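Local coordinates for protein DNA photolyase (Agrobacterium tumefaciens, PDB 4U63) that repairs cyclobutane pyrimidine dimers in ultraviolet-damaged DNA, probably by light-driven electron transfer from its flavin, with a methenyltetrahydrofolate antenna to gather light, at residues G248-A253 / H361-M366; Q425-D430 / Y450-F455. One frame throughout, in Å; residues are numbered along the deposited sequence.

Interaction 1: residues G248-A253 / H361-M366. With FAD (flavin-adenine dinucleotide), chain C.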
loop_
_atom_site.group_PDB
_atom_site.type_symbol
_atom_site.label_atom_id
_atom_site.label_comp_id
_atom_site.label_asym_id
_atom_site.label_seq_id
_atom_site.Cartn_x
_atom_site.Cartn_y
_atom_site.Cartn_z
ATOM N N GLY A 248 3.265 -0.734 -21.273
ATOM C CA GLY A 248 4.163 0.200 -20.598
ATOM C C GLY A 248 4.531 -0.092 -19.158
ATOM O O GLY A 248 5.573 0.362 -18.685
ATOM N N ARG A 249 3.688 -0.855 -18.466
ATOM C CA ARG A 249 3.836 -1.047 -17.025
ATOM C C ARG A 249 5.084 -1.818 -16.596
ATOM O O ARG A 249 5.474 -1.709 -15.446
ATOM C CB ARG A 249 2.584 -1.714 -16.433
ATOM C CG ARG A 249 2.320 -3.136 -16.910
ATOM C CD ARG A 249 1.033 -3.668 -16.310
ATOM N NE ARG A 249 1.233 -4.068 -14.924
ATOM C CZ ARG A 249 1.802 -5.218 -14.547
ATOM N NH1 ARG A 249 2.233 -6.110 -15.455
ATOM N NH2 ARG A 249 1.942 -5.485 -13.255
ATOM N N ASP A 250 5.700 -2.584 -17.503
ATOM C CA ASP A 250 6.904 -3.382 -17.175
ATOM C C ASP A 250 8.199 -2.565 -17.135
ATOM O O ASP A 250 9.221 -3.051 -16.632
ATOM C CB ASP A 250 7.092 -4.530 -18.184
ATOM C CG ASP A 250 6.031 -5.622 -18.054
ATOM O OD1 ASP A 250 5.570 -5.889 -16.926
ATOM O OD2 ASP A 250 5.666 -6.221 -19.095
ATOM N N PHE A 251 8.157 -1.338 -17.652
ATOM C CA PHE A 251 9.353 -0.546 -17.891
ATOM C C PHE A 251 9.427 0.635 -16.918
ATOM O O PHE A 251 8.697 1.615 -17.084
ATOM C CB PHE A 251 9.347 -0.080 -19.348
ATOM C CG PHE A 251 9.290 -1.219 -20.329
ATOM C CD1 PHE A 251 10.440 -1.929 -20.655
ATOM C CD2 PHE A 251 8.086 -1.603 -20.910
ATOM C CE1 PHE A 251 10.396 -2.989 -21.546
ATOM C CE2 PHE A 251 8.042 -2.663 -21.803
ATOM C CZ PHE A 251 9.195 -3.354 -22.121
ATOM N N PRO A 252 10.314 0.551 -15.898
ATOM C CA PRO A 252 10.298 1.548 -14.827
ATOM C C PRO A 252 10.616 2.980 -15.226
ATOM O O PRO A 252 10.230 3.888 -14.504
ATOM C CB PRO A 252 11.355 1.026 -13.832
ATOM C CG PRO A 252 12.223 0.146 -14.627
ATOM C CD PRO A 252 11.323 -0.491 -15.637
ATOM N N ALA A 253 11.307 3.178 -16.340
ATOM C CA ALA A 253 11.587 4.538 -16.827
ATOM C C ALA A 253 10.313 5.230 -17.288
ATOM O O ALA A 253 10.247 6.462 -17.321
ATOM C CB ALA A 253 12.602 4.496 -17.960
ATOM N N HIS A 361 8.810 1.442 -8.479
ATOM C CA HIS A 361 8.149 0.742 -9.593
ATOM C C HIS A 361 8.035 -0.753 -9.269
ATOM O O HIS A 361 8.978 -1.337 -8.748
ATOM C CB HIS A 361 8.944 0.947 -10.873
ATOM C CG HIS A 361 8.250 0.442 -12.089
ATOM N ND1 HIS A 361 8.363 -0.859 -12.509
ATOM C CD2 HIS A 361 7.431 1.058 -12.975
ATOM C CE1 HIS A 361 7.652 -1.028 -13.609
ATOM N NE2 HIS A 361 7.073 0.120 -13.911
ATOM N N ASN A 362 6.892 -1.372 -9.585
ATOM C CA ASN A 362 6.669 -2.781 -9.207
ATOM C C ASN A 362 7.725 -3.769 -9.709
ATOM O O ASN A 362 8.152 -4.666 -8.969
ATOM C CB ASN A 362 5.303 -3.294 -9.657
ATOM C CG ASN A 362 5.105 -4.775 -9.300
ATOM O OD1 ASN A 362 4.925 -5.120 -8.133
ATOM N ND2 ASN A 362 5.179 -5.654 -10.303
ATOM N N ARG A 363 8.110 -3.639 -10.969
ATOM C CA ARG A 363 9.171 -4.488 -11.520
ATOM C C ARG A 363 10.441 -4.384 -10.681
ATOM O O ARG A 363 11.090 -5.383 -10.393
ATOM C CB ARG A 363 9.456 -4.151 -12.984
ATOM C CG ARG A 363 10.620 -4.908 -13.617
ATOM C CD ARG A 363 10.521 -6.419 -13.487
ATOM N NE ARG A 363 9.349 -6.970 -14.157
ATOM C CZ ARG A 363 9.098 -8.272 -14.286
ATOM N NH1 ARG A 363 9.935 -9.185 -13.785
ATOM N NH2 ARG A 363 7.998 -8.674 -14.918
ATOM N N VAL A 364 10.771 -3.166 -10.273
ATOM C CA VAL A 364 11.981 -2.940 -9.507
ATOM C C VAL A 364 11.798 -3.452 -8.064
ATOM O O VAL A 364 12.769 -3.934 -7.454
ATOM C CB VAL A 364 12.444 -1.465 -9.604
ATOM C CG1 VAL A 364 13.770 -1.291 -8.911
ATOM C CG2 VAL A 364 12.581 -1.052 -11.074
ATOM N N ARG A 365 10.573 -3.382 -7.517
ATOM C CA ARG A 365 10.311 -4.021 -6.210
ATOM C C ARG A 365 10.659 -5.504 -6.250
ATOM O O ARG A 365 11.290 -6.023 -5.328
ATOM C CB ARG A 365 8.864 -3.850 -5.746
ATOM C CG ARG A 365 8.459 -2.428 -5.464
ATOM C CD ARG A 365 7.167 -2.324 -4.676
ATOM N NE ARG A 365 6.539 -1.026 -4.891
ATOM C CZ ARG A 365 5.559 -0.482 -4.165
ATOM N NH1 ARG A 365 5.048 -1.085 -3.092
ATOM N NH2 ARG A 365 5.093 0.709 -4.522
ATOM N N MET A 366 10.244 -6.187 -7.320
ATOM C CA MET A 366 10.552 -7.609 -7.467
ATOM C C MET A 366 12.071 -7.831 -7.550
ATOM O O MET A 366 12.612 -8.739 -6.924
ATOM C CB MET A 366 9.873 -8.192 -8.709
ATOM C CG MET A 366 8.357 -8.170 -8.672
ATOM S SD MET A 366 7.640 -8.709 -10.240
ATOM C CE MET A 366 8.059 -10.447 -10.189
HETATM P PA FAD C . -0.771 0.111 -10.937
HETATM O O1A FAD C . 0.045 -0.670 -11.914
HETATM O O2A FAD C . -1.412 1.382 -11.388
HETATM O O5B FAD C . -1.842 -0.915 -10.322
HETATM C C5B FAD C . -3.100 -0.479 -9.793
HETATM C C4B FAD C . -3.316 -0.975 -8.370
HETATM O O4B FAD C . -3.309 -2.400 -8.311
HETATM C C3B FAD C . -2.242 -0.530 -7.405
HETATM O O3B FAD C . -2.433 0.826 -6.969
HETATM C C2B FAD C . -2.372 -1.559 -6.303
HETATM O O2B FAD C . -3.431 -1.233 -5.399
HETATM C C1B FAD C . -2.739 -2.812 -7.059
HETATM N N9A FAD C . -1.586 -3.688 -7.368
HETATM C C8A FAD C . -0.841 -3.649 -8.487
HETATM N N7A FAD C . 0.111 -4.604 -8.473
HETATM C C5A FAD C . -0.031 -5.297 -7.323
HETATM C C6A FAD C . 0.661 -6.425 -6.694
HETATM N N6A FAD C . 1.702 -7.014 -7.315
HETATM N N1A FAD C . 0.211 -6.831 -5.485
HETATM C C2A FAD C . -0.829 -6.227 -4.863
HETATM N N3A FAD C . -1.504 -5.187 -5.396
HETATM C C4A FAD C . -1.149 -4.692 -6.598
HETATM N N1 FAD C . 1.519 -2.773 -3.151
HETATM C C2 FAD C . 0.892 -2.056 -2.194
HETATM O O2 FAD C . -0.191 -1.511 -2.504
HETATM N N3 FAD C . 1.402 -1.927 -0.943
HETATM C C4 FAD C . 2.570 -2.513 -0.576
HETATM O O4 FAD C . 3.031 -2.404 0.590
HETATM C C4X FAD C . 3.313 -3.303 -1.579
HETATM N N5 FAD C . 4.509 -3.908 -1.317
HETATM C C5X FAD C . 5.143 -4.649 -2.272
HETATM C C6 FAD C . 6.345 -5.291 -2.001
HETATM C C7 FAD C . 7.010 -6.041 -2.975
HETATM C C7M FAD C . 8.318 -6.731 -2.661
HETATM C C8 FAD C . 6.433 -6.156 -4.333
HETATM C C8M FAD C . 7.103 -6.959 -5.427
HETATM C C9 FAD C . 5.249 -5.524 -4.609
HETATM C C9A FAD C . 4.565 -4.774 -3.648
HETATM N N10 FAD C . 3.336 -4.114 -3.947
HETATM C C10 FAD C . 2.698 -3.388 -2.927
HETATM C "C1'" FAD C . 2.673 -4.244 -5.250
HETATM C "C2'" FAD C . 2.950 -3.239 -6.346
HETATM O "O2'" FAD C . 4.363 -3.158 -6.568
HETATM C "C3'" FAD C . 2.356 -1.878 -6.042
HETATM O "O3'" FAD C . 0.963 -1.983 -5.760
HETATM C "C4'" FAD C . 2.572 -0.962 -7.246
HETATM O "O4'" FAD C . 3.965 -0.689 -7.380
HETATM C "C5'" FAD C . 1.803 0.327 -7.045
HETATM O "O5'" FAD C . 1.976 1.231 -8.146
HETATM P P FAD C . 0.676 1.715 -8.957
HETATM O O1P FAD C . 1.115 2.700 -9.983
HETATM O O2P FAD C . -0.385 2.192 -8.006
HETATM O O3P FAD C . 0.191 0.349 -9.651
HETATM O O HOH W 1 5.955 1.638 -16.128
#
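His361 lays its imidazole against Pro252 of the turn-containing loop 248-253. Pro252 CA sits over the middle of the ring, 3.5 Å from its centroid and 13° off the normal, a CH-pi contact. With CG anti to the backbone N (chi1 -172°), the ND1 edge of the ring comes to the first turn of the helix and takes a weak N-cap bond from Arg363 N at 3.2 Å. Arg249 O lies 2.9 Å from His361 NE2, at the ring edge, and a water also 2.9 Å from NE2 is within hydrogen-bonding distance of Gly248 O and Phe251 O. Asn362 turns to the cofactor, its OD1 accepting a 2.6 Å hydrogen bond from FAD O2'. Arg363, bent at chi2 and chi3, runs CB and CG past Asp250 O; its NH2 stays 4.2 Å from Asp250 OD1, beyond salt-bridge range. Val364 CG2 meets Pro252 CB at 3.7 Å, the side chains crossing at about a right angle. Arg365 NH1 is 3.2 Å from FAD C4X, while Asp393 pairs with NH2. Met366 CG packs on the flavin methyl C8M. A capped helix start that lines the flavin pocket, with loop 248-253 packed on its first turn, fits the all-helical FAD-binding domain of photolyases.

Interaction 2: residues Q425-D430 / Y450-F455; sequences QGEKFD and YIHKPF
A histidine plugged against the last turn of a helix, with a salt bridge beside it, makes up this buried, largely polar contact between the end of helix 422-429 and the turn that follows helix 448-451, in the FAD-binding part of the chain. His452 lies with one face on the backbone of Gly426 and Glu427. Gly426 CA is 3.8 Å from the ring centroid, 22° off the normal, a CH-pi contact; with no side chain on Gly426, the ring lies directly on the backbone. The ring's NE2 donates to the carbonyl O of Asp430, the first residue to leave helical backbone angles, at 2.8 Å and nearly straight (172°). That oxygen lies in the imidazole plane, whereas the donor stands above the carbonyl plane. The Asp430 carboxylate, turned steeply to the ring, is held elsewhere: OD1 and OD2 accept from the backbone N atoms of Tyr435 and Val436. Glu427 stretches out past the ring, CG lying 3.6 Å from His452 CD2, and brings OE2 to Lys453 NZ at 2.8 Å, on the syn side of the carboxylate. A bend at chi4 (-66°) turns the ammonium in to this oxygen, and NZ also donates to Lys449 O. One water joins the two segments, giving a hydrogen to Glu427 OE2 and accepting from His452 N. OE2 thus takes two donors, Lys453 and the water, and NE2 carries the proton it gives to Asp430 O, so a salt bridge and a nearly straight hydrogen bond tie the turn after helix 448-451 to the end of helix 422-429.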
loop_
_atom_site.group_PDB
_atom_site.type_symbol
_atom_site.label_atom_id
_atom_site.label_comp_id
_atom_site.label_asym_id
_atom_site.label_seq_id
_atom_site.Cartn_x
_atom_site.Cartn_y
_atom_site.Cartn_z
ATOM N N GLN A 425 18.047 -8.316 -15.948
ATOM C CA GLN A 425 16.735 -7.714 -15.684
ATOM C C GLN A 425 16.749 -6.211 -16.008
ATOM O O GLN A 425 15.842 -5.705 -16.667
ATOM C CB GLN A 425 16.311 -7.962 -14.237
ATOM C CG GLN A 425 15.836 -9.385 -13.984
ATOM C CD GLN A 425 14.377 -9.585 -14.365
ATOM O OE1 GLN A 425 13.492 -8.856 -13.890
ATOM N NE2 GLN A 425 14.112 -10.567 -15.212
ATOM N N GLY A 426 17.793 -5.520 -15.553
ATOM C CA GLY A 426 18.006 -4.105 -15.871
ATOM C C GLY A 426 18.059 -3.821 -17.364
ATOM O O GLY A 426 17.389 -2.921 -17.846
ATOM N N GLU A 427 18.854 -4.601 -18.096
ATOM C CA GLU A 427 18.973 -4.439 -19.548
ATOM C C GLU A 427 17.677 -4.794 -20.290
ATOM O O GLU A 427 17.390 -4.215 -21.336
ATOM C CB GLU A 427 20.164 -5.256 -20.077
ATOM C CG GLU A 427 21.498 -4.650 -19.649
ATOM C CD GLU A 427 22.721 -5.512 -19.936
ATOM O OE1 GLU A 427 22.592 -6.681 -20.346
ATOM O OE2 GLU A 427 23.840 -5.004 -19.743
ATOM N N LYS A 428 16.898 -5.728 -19.745
ATOM C CA LYS A 428 15.628 -6.134 -20.357
ATOM C C LYS A 428 14.538 -5.064 -20.194
ATOM O O LYS A 428 13.858 -4.708 -21.163
ATOM C CB LYS A 428 15.144 -7.449 -19.743
ATOM C CG LYS A 428 13.862 -8.013 -20.340
ATOM C CD LYS A 428 13.501 -9.343 -19.693
ATOM C CE LYS A 428 12.266 -9.955 -20.333
ATOM N NZ LYS A 428 11.877 -11.225 -19.664
ATOM N N PHE A 429 14.379 -4.574 -18.964
ATOM C CA PHE A 429 13.294 -3.647 -18.618
ATOM C C PHE A 429 13.702 -2.161 -18.596
ATOM O O PHE A 429 12.835 -1.303 -18.474
ATOM C CB PHE A 429 12.661 -4.066 -17.278
ATOM C CG PHE A 429 11.973 -5.413 -17.328
ATOM C CD1 PHE A 429 10.814 -5.584 -18.077
ATOM C CD2 PHE A 429 12.486 -6.511 -16.638
ATOM C CE1 PHE A 429 10.176 -6.820 -18.134
ATOM C CE2 PHE A 429 11.849 -7.748 -16.690
ATOM C CZ PHE A 429 10.694 -7.902 -17.437
ATOM N N ASP A 430 15.005 -1.875 -18.719
ATOM C CA ASP A 430 15.528 -0.503 -18.753
ATOM C C ASP A 430 16.723 -0.406 -19.726
ATOM O O ASP A 430 17.810 0.074 -19.375
ATOM C CB ASP A 430 15.920 -0.077 -17.327
ATOM C CG ASP A 430 16.261 1.402 -17.215
ATOM O OD1 ASP A 430 15.548 2.238 -17.805
ATOM O OD2 ASP A 430 17.239 1.734 -16.505
ATOM N N TYR A 450 27.256 -0.337 -20.835
ATOM C CA TYR A 450 27.784 -0.511 -19.478
ATOM C C TYR A 450 26.933 0.060 -18.338
ATOM O O TYR A 450 27.280 -0.128 -17.177
ATOM C CB TYR A 450 29.174 0.114 -19.401
ATOM C CG TYR A 450 30.130 -0.434 -20.429
ATOM C CD1 TYR A 450 30.459 -1.790 -20.442
ATOM C CD2 TYR A 450 30.710 0.396 -21.390
ATOM C CE1 TYR A 450 31.338 -2.307 -21.384
ATOM C CE2 TYR A 450 31.593 -0.111 -22.336
ATOM C CZ TYR A 450 31.902 -1.465 -22.329
ATOM O OH TYR A 450 32.771 -1.979 -23.260
ATOM N N ILE A 451 25.834 0.739 -18.650
ATOM C CA ILE A 451 25.014 1.397 -17.618
ATOM C C ILE A 451 24.535 0.436 -16.508
ATOM O O ILE A 451 24.451 0.836 -15.354
ATOM C CB ILE A 451 23.817 2.178 -18.244
ATOM C CG1 ILE A 451 23.121 3.082 -17.212
ATOM C CG2 ILE A 451 22.797 1.231 -18.865
ATOM C CD1 ILE A 451 23.973 4.213 -16.680
ATOM N N HIS A 452 24.241 -0.817 -16.859
ATOM C CA HIS A 452 23.787 -1.814 -15.866
ATOM C C HIS A 452 24.899 -2.675 -15.290
ATOM O O HIS A 452 24.654 -3.466 -14.382
ATOM C CB HIS A 452 22.706 -2.706 -16.472
ATOM C CG HIS A 452 21.431 -1.979 -16.721
ATOM N ND1 HIS A 452 20.598 -1.585 -15.697
ATOM C CD2 HIS A 452 20.858 -1.544 -17.867
ATOM C CE1 HIS A 452 19.557 -0.952 -16.205
ATOM N NE2 HIS A 452 19.694 -0.910 -17.518
ATOM N N LYS A 453 26.110 -2.519 -15.823
ATOM C CA LYS A 453 27.273 -3.267 -15.367
ATOM C C LYS A 453 28.535 -2.398 -15.480
ATOM O O LYS A 453 29.453 -2.726 -16.225
ATOM C CB LYS A 453 27.404 -4.581 -16.164
ATOM C CG LYS A 453 27.338 -4.446 -17.690
ATOM C CD LYS A 453 27.152 -5.810 -18.340
ATOM C CE LYS A 453 27.449 -5.790 -19.832
ATOM N NZ LYS A 453 26.474 -4.964 -20.593
ATOM N N PRO A 454 28.586 -1.280 -14.721
ATOM C CA PRO A 454 29.748 -0.379 -14.813
ATOM C C PRO A 454 31.077 -1.065 -14.445
ATOM O O PRO A 454 32.137 -0.659 -14.919
ATOM C CB PRO A 454 29.408 0.749 -13.827
ATOM C CG PRO A 454 28.368 0.194 -12.917
ATOM C CD PRO A 454 27.615 -0.835 -13.700
ATOM N N PHE A 455 30.992 -2.102 -13.619
ATOM C CA PHE A 455 32.153 -2.921 -13.215
ATOM C C PHE A 455 32.763 -3.788 -14.331
ATOM O O PHE A 455 33.855 -4.309 -14.157
ATOM C CB PHE A 455 31.792 -3.813 -12.012
ATOM C CG PHE A 455 30.557 -4.641 -12.218
ATOM C CD1 PHE A 455 30.631 -5.895 -12.804
ATOM C CD2 PHE A 455 29.309 -4.158 -11.830
ATOM C CE1 PHE A 455 29.488 -6.652 -12.992
ATOM C CE2 PHE A 455 28.167 -4.906 -12.015
ATOM C CZ PHE A 455 28.257 -6.153 -12.598
HETATM O O HOH W 2 24.484 -2.253 -19.425
#

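Interactions 1 and 2 follow one another along the chain, their centres about 14 Å apart, and Phe429 joins them. Its backbone O lies 3.3 Å from Pro252 CD, its ring atom CD1 is 3.3 Å from Asp250 O, and its CZ is 3.6 Å from Arg363 CZ, so helix 422-429 meets both segments of interaction 1 while its end carries interaction 2. Tyr435 is a second link: it packs on Pro252 and Val364, and its backbone N binds Asp430. Interaction 1 touches FAD directly through Asn362, Arg365 and Met366; interaction 2 forms the layer farther out, its centre about 28 Å from that of the chain, against about 16 Å for interaction 1.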